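Long-range contacts in restriction endonuclease R.BpuJI (Bacillus pumilus, PDB 2VLA), which probably cleaves DNA as a restriction endonuclease and, through the N-terminal recognition domain present here, binds its cognate DNA: residues 13-18 and 210-215; 111-116 and 136-141. One frame throughout, in Å; residues are numbered along the deposited sequence. Where two conformers were deposited one is given.

Interaction 1 of 2, residues 13-18 and 210-215; sequences IIRGKA and IREQLN. With nucleotides of chain C; nucleotides of chain B.
The carboxylate oxygen OE1 of E212 reaches from helix 203-219 to the 13-18 loop, where G16 N donates to it at 2.9 Å. This bond uses the syn side of OE1, 26° out of the carboxylate plane, and is bent to 151° at the hydrogen. Water 2 gives a second route, donating to E212 OE1 and to I14 O at 2.8 Å each; water 1, also 2.8 Å from E212 OE1, probably makes a third to I14 O. The other carboxylate oxygen, OE2, is tied to Q208. Beside this polar joint I13 lays CD1 against Q213 CG, 3.7 Å away. In R15, CG anti to the backbone N (chi1 -172°) carries the chain away from E212, and a bend at chi3 turns the guanidinium to the DNA. NH1 alone donates to both O6 (2.8 Å) and N7 (2.9 Å) of DG8 of chain B, while C6 of DC7 of chain B lies over the guanidinium face. A leucine in place of R15 would probably leave guanine O6 and N7 without their shared donor and the cytosine without its stacked cation. Arginine on guanine O6 and N7 is classic major-groove readout, here in a recognition domain bound to cognate DNA.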
ATOM      1  N   ILE A  13      -2.763   3.247  -5.049  1.00 10.46           N
ATOM      2  CA  ILE A  13      -1.692   3.619  -4.167  1.00 10.01           C
ATOM      3  C   ILE A  13      -0.666   4.375  -5.002  1.00  9.64           C
ATOM      4  O   ILE A  13      -0.719   4.351  -6.236  1.00 11.22           O
ATOM      5  CB  ILE A  13      -1.044   2.403  -3.463  1.00 10.36           C
ATOM      6  CG1 ILE A  13      -0.359   1.463  -4.480  1.00 10.20           C
ATOM      7  CG2 ILE A  13      -2.110   1.620  -2.630  1.00 11.35           C
ATOM      8  CD1 ILE A  13       0.736   0.624  -3.877  1.00 12.00           C
ATOM      9  N   ILE A  14       0.231   5.056  -4.325  1.00  9.62           N
ATOM     10  CA  ILE A  14       1.291   5.833  -4.941  1.00 10.03           C
ATOM     11  C   ILE A  14       2.087   4.951  -5.882  1.00  9.70           C
ATOM     12  O   ILE A  14       2.314   3.770  -5.621  1.00 10.29           O
ATOM     13  CB  ILE A  14       2.185   6.468  -3.857  1.00 10.59           C
ATOM     14  CG1 ILE A  14       1.452   7.690  -3.244  1.00 13.39           C
ATOM     15  CG2 ILE A  14       3.575   6.877  -4.416  1.00 10.53           C
ATOM     16  CD1 ILE A  14       2.072   8.212  -2.003  1.00 14.48           C
ATOM     17  N   ARG A  15       2.429   5.517  -7.041  1.00  8.83           N
ATOM     18  CA  ARG A  15       3.165   4.784  -8.066  1.00  8.31           C
ATOM     19  C   ARG A  15       4.645   4.651  -7.695  1.00  9.49           C
ATOM     20  O   ARG A  15       5.261   5.597  -7.253  1.00 10.70           O
ATOM     21  CB  ARG A  15       2.981   5.490  -9.403  1.00  9.18           C
ATOM     22  CG  ARG A  15       3.549   4.711 -10.602  1.00  9.43           C
ATOM     23  CD  ARG A  15       3.047   5.251 -11.945  1.00  9.81           C
ATOM     24  NE  ARG A  15       1.637   4.937 -12.129  1.00 10.07           N
ATOM     25  CZ  ARG A  15       0.961   5.172 -13.229  1.00  8.94           C
ATOM     26  NH1 ARG A  15       1.563   5.726 -14.285  1.00 11.00           N
ATOM     27  NH2 ARG A  15      -0.310   4.849 -13.311  1.00 11.21           N
ATOM     28  N   GLY A  16       5.169   3.439  -7.831  1.00  9.91           N
ATOM     29  CA  GLY A  16       6.508   3.135  -7.331  1.00 10.37           C
ATOM     30  C   GLY A  16       7.667   3.801  -8.055  1.00  9.94           C
ATOM     31  O   GLY A  16       7.531   4.222  -9.224  1.00 10.69           O
ATOM     32  N   LYS A  17       8.767   3.939  -7.334  1.00  9.67           N
ATOM     33  CA  LYS A  17      10.017   4.411  -7.911  1.00 11.25           C
ATOM     34  C   LYS A  17      11.236   3.602  -7.493  1.00 11.42           C
ATOM     35  O   LYS A  17      12.323   3.827  -8.018  1.00 12.18           O
ATOM     36  CB  LYS A  17      10.270   5.879  -7.553  1.00 11.21           C
ATOM     37  CG  LYS A  17       9.127   6.821  -7.865  1.00 12.48           C
ATOM     38  CD  LYS A  17       9.427   8.209  -7.344  1.00 11.29           C
ATOM     39  CE  LYS A  17       8.179   9.026  -7.196  1.00 11.34           C
ATOM     40  NZ  LYS A  17       7.590   9.457  -8.509  1.00 12.26           N
ATOM     41  N   ALA A  18      11.080   2.665  -6.562  1.00 10.33           N
ATOM     42  CA  ALA A  18      12.236   2.058  -5.900  1.00 11.94           C
ATOM     43  C   ALA A  18      12.368   0.539  -6.091  1.00 10.94           C
ATOM     44  O   ALA A  18      13.282  -0.059  -5.562  1.00 14.40           O
ATOM     45  CB  ALA A  18      12.223   2.392  -4.400  1.00 14.56           C
ATOM     46  N   ILE A 210      -2.380  -2.110  -8.549  1.00  9.53           N
ATOM     47  CA  ILE A 210      -2.779  -3.405  -8.112  1.00  9.98           C
ATOM     48  C   ILE A 210      -1.601  -4.354  -8.073  1.00 10.34           C
ATOM     49  O   ILE A 210      -1.341  -5.007  -7.068  1.00 10.19           O
ATOM     50  CB  ILE A 210      -3.947  -3.936  -8.959  1.00  9.99           C
ATOM     51  CG1 ILE A 210      -5.158  -3.016  -8.772  1.00 12.38           C
ATOM     52  CG2 ILE A 210      -4.244  -5.363  -8.633  1.00 12.02           C
ATOM     53  CD1 ILE A 210      -6.380  -3.346  -9.616  1.00 12.15           C
ATOM     54  N   ARG A 211      -0.853  -4.406  -9.174  0.50 10.27           N
ATOM     55  CA  ARG A 211       0.376  -5.166  -9.204  0.50  9.68           C
ATOM     56  C   ARG A 211       1.314  -4.738  -8.071  0.50  9.75           C
ATOM     57  O   ARG A 211       1.924  -5.567  -7.419  0.50 10.02           O
ATOM     58  CB  ARG A 211       1.080  -4.986 -10.564  0.50 10.88           C
ATOM     59  CG  ARG A 211       2.495  -5.531 -10.586  0.50 12.96           C
ATOM     60  CD  ARG A 211       2.536  -7.015 -10.208  0.50 15.12           C
ATOM     61  NE  ARG A 211       3.905  -7.525 -10.118  0.50 15.01           N
ATOM     62  CZ  ARG A 211       4.517  -8.203 -11.080  0.50 20.79           C
ATOM     63  NH1 ARG A 211       3.894  -8.435 -12.222  0.50 20.71           N
ATOM     64  NH2 ARG A 211       5.756  -8.638 -10.902  0.50 26.20           N
ATOM     65  N   GLU A 212       1.461  -3.441  -7.880  1.00  9.21           N
ATOM     66  CA  GLU A 212       2.429  -2.950  -6.910  1.00  9.62           C
ATOM     67  C   GLU A 212       2.046  -3.224  -5.446  1.00  9.88           C
ATOM     68  O   GLU A 212       2.877  -3.534  -4.653  1.00 10.01           O
ATOM     69  CB  GLU A 212       2.759  -1.497  -7.151  1.00  9.59           C
ATOM     70  CG  GLU A 212       3.596  -1.367  -8.447  1.00 10.83           C
ATOM     71  CD  GLU A 212       4.075   0.021  -8.792  1.00 10.72           C
ATOM     72  OE1 GLU A 212       3.602   1.014  -8.238  1.00 10.82           O
ATOM     73  OE2 GLU A 212       4.962   0.108  -9.694  1.00 11.66           O
ATOM     74  N   GLN A 213       0.760  -3.225  -5.155  1.00 10.39           N
ATOM     75  CA  GLN A 213       0.318  -3.708  -3.863  1.00  8.95           C
ATOM     76  C   GLN A 213       0.779  -5.157  -3.674  1.00  9.34           C
ATOM     77  O   GLN A 213       1.364  -5.520  -2.629  1.00 10.07           O
ATOM     78  CB  GLN A 213      -1.211  -3.561  -3.728  1.00  9.76           C
ATOM     79  CG  GLN A 213      -1.642  -2.128  -3.456  1.00 10.23           C
ATOM     80  CD  GLN A 213      -3.136  -1.971  -3.409  1.00 10.31           C
ATOM     81  OE1 GLN A 213      -3.751  -2.080  -2.323  1.00 11.43           O
ATOM     82  NE2 GLN A 213      -3.741  -1.687  -4.533  1.00 10.77           N
ATOM     83  N   LEU A 214       0.539  -6.013  -4.675  1.00  9.22           N
ATOM     84  CA  LEU A 214       0.984  -7.365  -4.571  1.00  9.56           C
ATOM     85  C   LEU A 214       2.523  -7.441  -4.422  1.00 10.04           C
ATOM     86  O   LEU A 214       3.030  -8.268  -3.705  1.00 10.16           O
ATOM     87  CB  LEU A 214       0.487  -8.213  -5.755  1.00 10.68           C
ATOM     88  CG  LEU A 214      -1.022  -8.384  -5.799  1.00 12.24           C
ATOM     89  CD1 LEU A 214      -1.458  -9.013  -7.088  1.00 13.96           C
ATOM     90  CD2 LEU A 214      -1.472  -9.214  -4.651  1.00 14.88           C
ATOM     91  N   ASN A 215       3.258  -6.586  -5.160  1.00  9.56           N
ATOM     92  CA  ASN A 215       4.711  -6.532  -4.997  1.00 10.12           C
ATOM     93  C   ASN A 215       5.145  -6.343  -3.551  1.00  9.63           C
ATOM     94  O   ASN A 215       6.159  -6.889  -3.131  1.00 10.01           O
ATOM     95  CB  ASN A 215       5.313  -5.377  -5.842  1.00 10.82           C
ATOM     96  CG  ASN A 215       5.408  -5.679  -7.323  1.00 11.58           C
ATOM     97  OD1 ASN A 215       5.214  -6.810  -7.767  1.00 13.47           O
ATOM     98  ND2 ASN A 215       5.712  -4.639  -8.087  1.00 12.32           N
TER
ATOM     99  P    DA C   4      10.443   1.215 -10.184  1.00 12.15           P
ATOM    100  OP1  DA C   4      11.512   0.297 -10.352  1.00 19.89           O
ATOM    101  OP2  DA C   4       9.634   1.253  -8.938  1.00 11.46           O
ATOM    102  O5'  DA C   4      10.860   2.650 -10.588  1.00 12.34           O
ATOM    103  C5'  DA C   4      11.856   2.803 -11.635  1.00 11.91           C
ATOM    104  C4'  DA C   4      11.594   4.081 -12.391  1.00 12.00           C
ATOM    105  O4'  DA C   4      10.432   3.952 -13.246  1.00 11.51           O
ATOM    106  C3'  DA C   4      11.317   5.311 -11.508  1.00 10.78           C
ATOM    107  O3'  DA C   4      11.910   6.440 -12.125  1.00 11.67           O
ATOM    108  C2'  DA C   4       9.805   5.406 -11.564  1.00 10.61           C
ATOM    109  C1'  DA C   4       9.539   5.038 -13.009  1.00 10.15           C
ATOM    110  N9   DA C   4       8.197   4.612 -13.308  1.00 10.13           N
ATOM    111  C8   DA C   4       7.330   3.911 -12.492  1.00 10.30           C
ATOM    112  N7   DA C   4       6.189   3.634 -13.063  1.00 10.79           N
ATOM    113  C5   DA C   4       6.279   4.174 -14.338  1.00 10.24           C
ATOM    114  C6   DA C   4       5.403   4.226 -15.413  1.00 10.19           C
ATOM    115  N6   DA C   4       4.185   3.692 -15.466  1.00 10.77           N
ATOM    116  N1   DA C   4       5.856   4.844 -16.549  1.00 11.01           N
ATOM    117  C2   DA C   4       7.094   5.402 -16.544  1.00 11.32           C
ATOM    118  N3   DA C   4       8.006   5.402 -15.607  1.00 11.09           N
ATOM    119  C4   DA C   4       7.522   4.774 -14.488  1.00  9.85           C
TER
ATOM    120  P    DC B   7      -4.766   9.806 -11.257  1.00 13.70           P
ATOM    121  OP1  DC B   7      -6.076  10.279 -11.735  1.00 16.27           O
ATOM    122  OP2  DC B   7      -4.713   8.568 -10.458  1.00 13.71           O
ATOM    123  O5'  DC B   7      -3.736   9.615 -12.469  1.00 12.80           O
ATOM    124  C5'  DC B   7      -3.606  10.629 -13.458  1.00 13.22           C
ATOM    125  C4'  DC B   7      -2.483  10.291 -14.428  1.00 13.08           C
ATOM    126  O4'  DC B   7      -1.195  10.385 -13.748  1.00 12.60           O
ATOM    127  C3'  DC B   7      -2.512   8.867 -14.998  1.00 12.36           C
ATOM    128  O3'  DC B   7      -2.179   8.920 -16.369  1.00 13.29           O
ATOM    129  C2'  DC B   7      -1.390   8.157 -14.263  1.00 12.53           C
ATOM    130  C1'  DC B   7      -0.402   9.277 -14.148  1.00 13.21           C
ATOM    131  N1   DC B   7       0.691   9.150 -13.166  1.00 12.37           N
ATOM    132  C2   DC B   7       1.926   9.707 -13.478  1.00 11.75           C
ATOM    133  O2   DC B   7       2.081  10.212 -14.598  1.00 12.83           O
ATOM    134  N3   DC B   7       2.929   9.643 -12.579  1.00 11.34           N
ATOM    135  C4   DC B   7       2.688   9.122 -11.370  1.00  9.43           C
ATOM    136  N4   DC B   7       3.676   9.079 -10.487  1.00 10.34           N
ATOM    137  C5   DC B   7       1.429   8.560 -11.035  1.00 10.26           C
ATOM    138  C6   DC B   7       0.471   8.589 -11.949  1.00 10.73           C
ATOM    139  P    DG B   8      -3.054   8.245 -17.523  1.00 13.20           P
ATOM    140  OP1  DG B   8      -4.425   8.746 -17.425  1.00 14.64           O
ATOM    141  OP2  DG B   8      -2.854   6.789 -17.524  1.00 13.76           O
ATOM    142  O5'  DG B   8      -2.315   8.800 -18.816  1.00 14.16           O
ATOM    143  C5'  DG B   8      -2.266  10.212 -19.031  1.00 13.90           C
ATOM    144  C4'  DG B   8      -1.055  10.594 -19.846  1.00 14.51           C
ATOM    145  O4'  DG B   8       0.149  10.387 -19.064  1.00 15.73           O
ATOM    146  C3'  DG B   8      -0.843   9.795 -21.117  1.00 16.90           C
ATOM    147  O3'  DG B   8      -0.290  10.659 -22.147  1.00 25.37           O
ATOM    148  C2'  DG B   8       0.117   8.665 -20.681  1.00 18.08           C
ATOM    149  C1'  DG B   8       0.977   9.360 -19.643  1.00 15.24           C
ATOM    150  N9   DG B   8       1.446   8.574 -18.506  1.00 13.11           N
ATOM    151  C8   DG B   8       0.697   7.743 -17.696  1.00 13.64           C
ATOM    152  N7   DG B   8       1.374   7.248 -16.704  1.00 13.14           N
ATOM    153  C5   DG B   8       2.641   7.822 -16.845  1.00 10.68           C
ATOM    154  C6   DG B   8       3.774   7.721 -16.027  1.00 11.14           C
ATOM    155  O6   DG B   8       3.944   7.068 -15.008  1.00 11.28           O
ATOM    156  N1   DG B   8       4.866   8.473 -16.532  1.00 10.46           N
ATOM    157  C2   DG B   8       4.822   9.278 -17.645  1.00 12.09           C
ATOM    158  N2   DG B   8       5.983   9.935 -17.969  1.00 13.44           N
ATOM    159  N3   DG B   8       3.742   9.402 -18.408  1.00 12.08           N
ATOM    160  C4   DG B   8       2.696   8.662 -17.939  1.00 11.99           C
TER
HETATM  161  O   HOH W   1       1.059   2.130  -7.954  1.00 10.89           O
HETATM  162  O   HOH W   2       3.921   1.525  -5.483  1.00 11.72           O

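Interaction 2 of 2, residues 111-116 and 136-141; sequences FKFQFP and RQFPYI
This is a buried aromatic and amide contact where the chain leaving helix 102-112 passes the start of helix 137-150. F113 and F138 form an offset edge-to-face pair: the edge of F138 points to the face of F113, with centroids 5.9 Å apart and planes at 71°. In the same pair F138 CE2 comes to 3.7 Å from F113 CB, which lies near the plane of the F138 ring. Q137 adds an amide-ring contact. Its chain is bent at chi2 (-91°), which brings the amide over one face of F115, nearly parallel to the ring at 19°. The amide nitrogen NE2 then sits 3.3 Å from F113 CD1 and 3.5 Å from F115 CZ; its polar partner is Q213. Two waters complete the joint. Water 4 donates to F113 O at 2.7 Å and accepts from F138 N, linking the first residue beyond helix 102-112 to the first turn of helix 137-150. Water 3 bridges F111 O and R136 NH1, while R136 NE donates to the backbone O of K250 and NH2 makes a salt bridge with E252. An edge-to-face aromatic pair and an amide-on-ring stack thus pack the loop after helix 102-112 on the N-terminal turn of helix 137-150, within the mainly helical recognition domain.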
ATOM      1  N   PHE A 111       1.020  -4.494   7.030  1.00 11.27           N
ATOM      2  CA  PHE A 111       0.210  -4.559   8.260  1.00 11.38           C
ATOM      3  C   PHE A 111      -0.566  -3.270   8.488  1.00 10.80           C
ATOM      4  O   PHE A 111      -1.731  -3.300   8.969  1.00 13.52           O
ATOM      5  CB  PHE A 111       1.099  -4.857   9.437  1.00 12.38           C
ATOM      6  CG  PHE A 111       0.333  -5.054  10.717  1.00 13.45           C
ATOM      7  CD1 PHE A 111      -0.372  -6.246  10.961  1.00 17.61           C
ATOM      8  CD2 PHE A 111       0.234  -4.042  11.628  1.00 18.70           C
ATOM      9  CE1 PHE A 111      -1.137  -6.401  12.122  1.00 21.21           C
ATOM     10  CE2 PHE A 111      -0.526  -4.204  12.790  1.00 24.82           C
ATOM     11  CZ  PHE A 111      -1.204  -5.396  13.016  1.00 17.71           C
ATOM     12  N   LYS A 112       0.071  -2.139   8.212  1.00 10.83           N
ATOM     13  CA  LYS A 112      -0.478  -0.821   8.494  1.00 12.10           C
ATOM     14  C   LYS A 112      -1.319  -0.206   7.384  1.00 11.77           C
ATOM     15  O   LYS A 112      -2.100   0.716   7.629  1.00 12.52           O
ATOM     16  CB  LYS A 112       0.640   0.146   8.863  1.00 13.29           C
ATOM     17  CG  LYS A 112       1.361  -0.226  10.150  1.00 18.62           C
ATOM     18  CD  LYS A 112       0.797   0.474  11.346  1.00 26.32           C
ATOM     19  CE  LYS A 112       1.718   0.324  12.556  1.00 32.36           C
ATOM     20  NZ  LYS A 112       2.680   1.475  12.701  1.00 35.51           N
ATOM     21  N   PHE A 113      -1.139  -0.670   6.157  1.00 10.97           N
ATOM     22  CA  PHE A 113      -1.811  -0.073   5.020  1.00 10.58           C
ATOM     23  C   PHE A 113      -3.325  -0.196   5.201  1.00 10.28           C
ATOM     24  O   PHE A 113      -3.816  -1.202   5.734  1.00 11.26           O
ATOM     25  CB  PHE A 113      -1.375  -0.751   3.692  1.00 10.82           C
ATOM     26  CG  PHE A 113      -0.942   0.228   2.594  1.00 11.46           C
ATOM     27  CD1 PHE A 113      -1.837   1.073   1.989  1.00 13.34           C
ATOM     28  CD2 PHE A 113       0.349   0.249   2.163  1.00 12.67           C
ATOM     29  CE1 PHE A 113      -1.435   1.924   0.967  1.00 13.02           C
ATOM     30  CE2 PHE A 113       0.737   1.076   1.131  1.00 12.72           C
ATOM     31  CZ  PHE A 113      -0.147   1.898   0.549  1.00 12.19           C
ATOM     32  N   GLN A 114      -4.053   0.768   4.669  1.00 10.21           N
ATOM     33  CA  GLN A 114      -5.481   0.720   4.640  1.00 10.39           C
ATOM     34  C   GLN A 114      -5.992   1.690   3.621  1.00 10.02           C
ATOM     35  O   GLN A 114      -5.231   2.574   3.149  1.00 10.39           O
ATOM     36  CB  GLN A 114      -6.035   1.096   6.023  1.00 11.20           C
ATOM     37  CG  GLN A 114      -5.495   2.411   6.515  1.00 12.06           C
ATOM     38  CD  GLN A 114      -6.247   2.922   7.741  1.00 12.40           C
ATOM     39  OE1 GLN A 114      -6.043   2.430   8.852  1.00 13.00           O
ATOM     40  NE2 GLN A 114      -7.105   3.915   7.542  1.00 13.19           N
ATOM     41  N   PHE A 115      -7.278   1.564   3.281  1.00 10.61           N
ATOM     42  CA  PHE A 115      -8.008   2.618   2.588  1.00 10.82           C
ATOM     43  C   PHE A 115      -9.206   2.990   3.486  1.00 10.53           C
ATOM     44  O   PHE A 115      -9.823   2.103   4.079  1.00 12.52           O
ATOM     45  CB  PHE A 115      -8.559   2.143   1.257  1.00 11.05           C
ATOM     46  CG  PHE A 115      -7.503   1.656   0.266  1.00 10.57           C
ATOM     47  CD1 PHE A 115      -6.499   2.507  -0.225  1.00 12.02           C
ATOM     48  CD2 PHE A 115      -7.541   0.365  -0.189  1.00 11.72           C
ATOM     49  CE1 PHE A 115      -5.562   2.051  -1.221  1.00 12.90           C
ATOM     50  CE2 PHE A 115      -6.601  -0.087  -1.185  1.00 12.79           C
ATOM     51  CZ  PHE A 115      -5.618   0.774  -1.658  1.00 13.09           C
ATOM     52  N   PRO A 116      -9.520   4.290   3.603  1.00 11.36           N
ATOM     53  CA  PRO A 116      -8.769   5.415   3.063  1.00 11.39           C
ATOM     54  C   PRO A 116      -7.499   5.644   3.836  1.00 11.78           C
ATOM     55  O   PRO A 116      -7.273   5.018   4.876  1.00 12.64           O
ATOM     56  CB  PRO A 116      -9.744   6.628   3.262  1.00 13.38           C
ATOM     57  CG  PRO A 116     -11.055   6.021   3.692  1.00 14.01           C
ATOM     58  CD  PRO A 116     -10.702   4.740   4.364  1.00 13.28           C
ATOM     59  N   ARG A 136      -8.617  -2.999   5.467  1.00 11.30           N
ATOM     60  CA  ARG A 136      -7.202  -3.320   5.581  1.00 10.68           C
ATOM     61  C   ARG A 136      -6.899  -4.335   4.503  1.00 10.68           C
ATOM     62  O   ARG A 136      -7.160  -5.519   4.651  1.00 11.14           O
ATOM     63  CB  ARG A 136      -6.907  -3.948   6.959  1.00 12.09           C
ATOM     64  CG  ARG A 136      -7.364  -3.114   8.160  1.00 11.22           C
ATOM     65  CD  ARG A 136      -6.888  -3.750   9.432  1.00 13.98           C
ATOM     66  NE  ARG A 136      -7.449  -3.102  10.600  1.00 14.93           N
ATOM     67  CZ  ARG A 136      -6.850  -3.053  11.774  1.00 17.44           C
ATOM     68  NH1 ARG A 136      -5.649  -3.595  11.934  1.00 16.31           N
ATOM     69  NH2 ARG A 136      -7.464  -2.484  12.796  1.00 16.79           N
ATOM     70  N   GLN A 137      -6.362  -3.865   3.364  1.00 10.37           N
ATOM     71  CA  GLN A 137      -6.403  -4.696   2.168  1.00 10.09           C
ATOM     72  C   GLN A 137      -5.425  -5.867   2.207  1.00  9.78           C
ATOM     73  O   GLN A 137      -5.705  -6.912   1.637  1.00 10.17           O
ATOM     74  CB  GLN A 137      -6.186  -3.859   0.885  1.00 11.20           C
ATOM     75  CG  GLN A 137      -4.761  -3.352   0.619  1.00 11.64           C
ATOM     76  CD  GLN A 137      -4.482  -1.981   1.204  1.00 12.63           C
ATOM     77  OE1 GLN A 137      -4.950  -1.636   2.300  1.00 13.26           O
ATOM     78  NE2 GLN A 137      -3.671  -1.199   0.501  1.00 14.05           N
ATOM     79  N   PHE A 138      -4.339  -5.746   2.948  1.00  9.49           N
ATOM     80  CA  PHE A 138      -3.368  -6.847   2.961  1.00 10.08           C
ATOM     81  C   PHE A 138      -3.801  -8.036   3.841  1.00 10.15           C
ATOM     82  O   PHE A 138      -3.801  -9.170   3.392  1.00 10.81           O
ATOM     83  CB  PHE A 138      -1.961  -6.337   3.275  1.00 10.81           C
ATOM     84  CG  PHE A 138      -1.380  -5.519   2.157  1.00  9.92           C
ATOM     85  CD1 PHE A 138      -1.094  -6.119   0.960  1.00 10.39           C
ATOM     86  CD2 PHE A 138      -1.234  -4.181   2.263  1.00 10.48           C
ATOM     87  CE1 PHE A 138      -0.552  -5.360  -0.142  1.00 12.76           C
ATOM     88  CE2 PHE A 138      -0.725  -3.409   1.196  1.00 10.69           C
ATOM     89  CZ  PHE A 138      -0.384  -4.032  -0.014  1.00 11.78           C
ATOM     90  N   PRO A 139      -4.294  -7.765   5.074  1.00 10.59           N
ATOM     91  CA  PRO A 139      -4.979  -8.842   5.754  1.00 10.90           C
ATOM     92  C   PRO A 139      -6.066  -9.503   4.883  1.00 10.82           C
ATOM     93  O   PRO A 139      -6.180 -10.723   4.849  1.00 10.64           O
ATOM     94  CB  PRO A 139      -5.570  -8.139   6.983  1.00 11.19           C
ATOM     95  CG  PRO A 139      -4.576  -7.067   7.278  1.00 11.68           C
ATOM     96  CD  PRO A 139      -4.156  -6.569   5.918  1.00 10.26           C
ATOM     97  N   TYR A 140      -6.845  -8.694   4.188  1.00 10.18           N
ATOM     98  CA  TYR A 140      -7.924  -9.212   3.410  1.00 10.40           C
ATOM     99  C   TYR A 140      -7.424 -10.126   2.262  1.00 10.02           C
ATOM    100  O   TYR A 140      -7.925 -11.217   2.043  1.00 10.42           O
ATOM    101  CB  TYR A 140      -8.806  -8.079   2.868  1.00 10.90           C
ATOM    102  CG  TYR A 140     -10.140  -8.561   2.364  1.00 10.30           C
ATOM    103  CD1 TYR A 140     -10.275  -9.015   1.078  1.00 10.75           C
ATOM    104  CD2 TYR A 140     -11.271  -8.623   3.211  1.00 11.55           C
ATOM    105  CE1 TYR A 140     -11.441  -9.482   0.617  1.00 12.24           C
ATOM    106  CE2 TYR A 140     -12.449  -9.094   2.741  1.00 12.95           C
ATOM    107  CZ  TYR A 140     -12.544  -9.531   1.448  1.00 12.06           C
ATOM    108  OH  TYR A 140     -13.704 -10.024   0.909  1.00 12.67           O
ATOM    109  N   ILE A 141      -6.413  -9.647   1.513  1.00 10.06           N
ATOM    110  CA  ILE A 141      -5.820 -10.440   0.411  1.00 10.20           C
ATOM    111  C   ILE A 141      -5.298 -11.769   0.940  1.00 10.46           C
ATOM    112  O   ILE A 141      -5.552 -12.831   0.368  1.00 10.54           O
ATOM    113  CB  ILE A 141      -4.670  -9.671  -0.291  1.00 11.14           C
ATOM    114  CG1 ILE A 141      -5.222  -8.517  -1.117  1.00 12.15           C
ATOM    115  CG2 ILE A 141      -3.851 -10.612  -1.191  1.00 11.93           C
ATOM    116  CD1 ILE A 141      -4.198  -7.435  -1.390  1.00 15.64           C
TER
HETATM  117  O   HOH W   3      -3.575  -4.931  10.337  1.00 18.21           O
HETATM  118  O   HOH W   4      -3.358  -3.734   4.884  1.00 11.66           O

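From the N terminus, the loop 13-18 comes first, just ahead of helix 22-36, and interaction 1 joins it to helix 203-219, closing a loop of about 190 mostly helical residues. Interaction 2 is nested inside that loop and encloses 19 residues, including helix 122-130, joining the exit of helix 102-112 to the entry of helix 137-150. The two meet directly, although their centres lie 14 Å apart: Q213 OE1 probably accepts from Q137 NE2, and I13 CG2 packs 3.7 Å from F113 CE1. Helix 203-219 thus touches both the DNA-reading loop and, through Q213, the side chains of F115, Q137 and F138, and itself reaches DNA phosphates through R211 and N215.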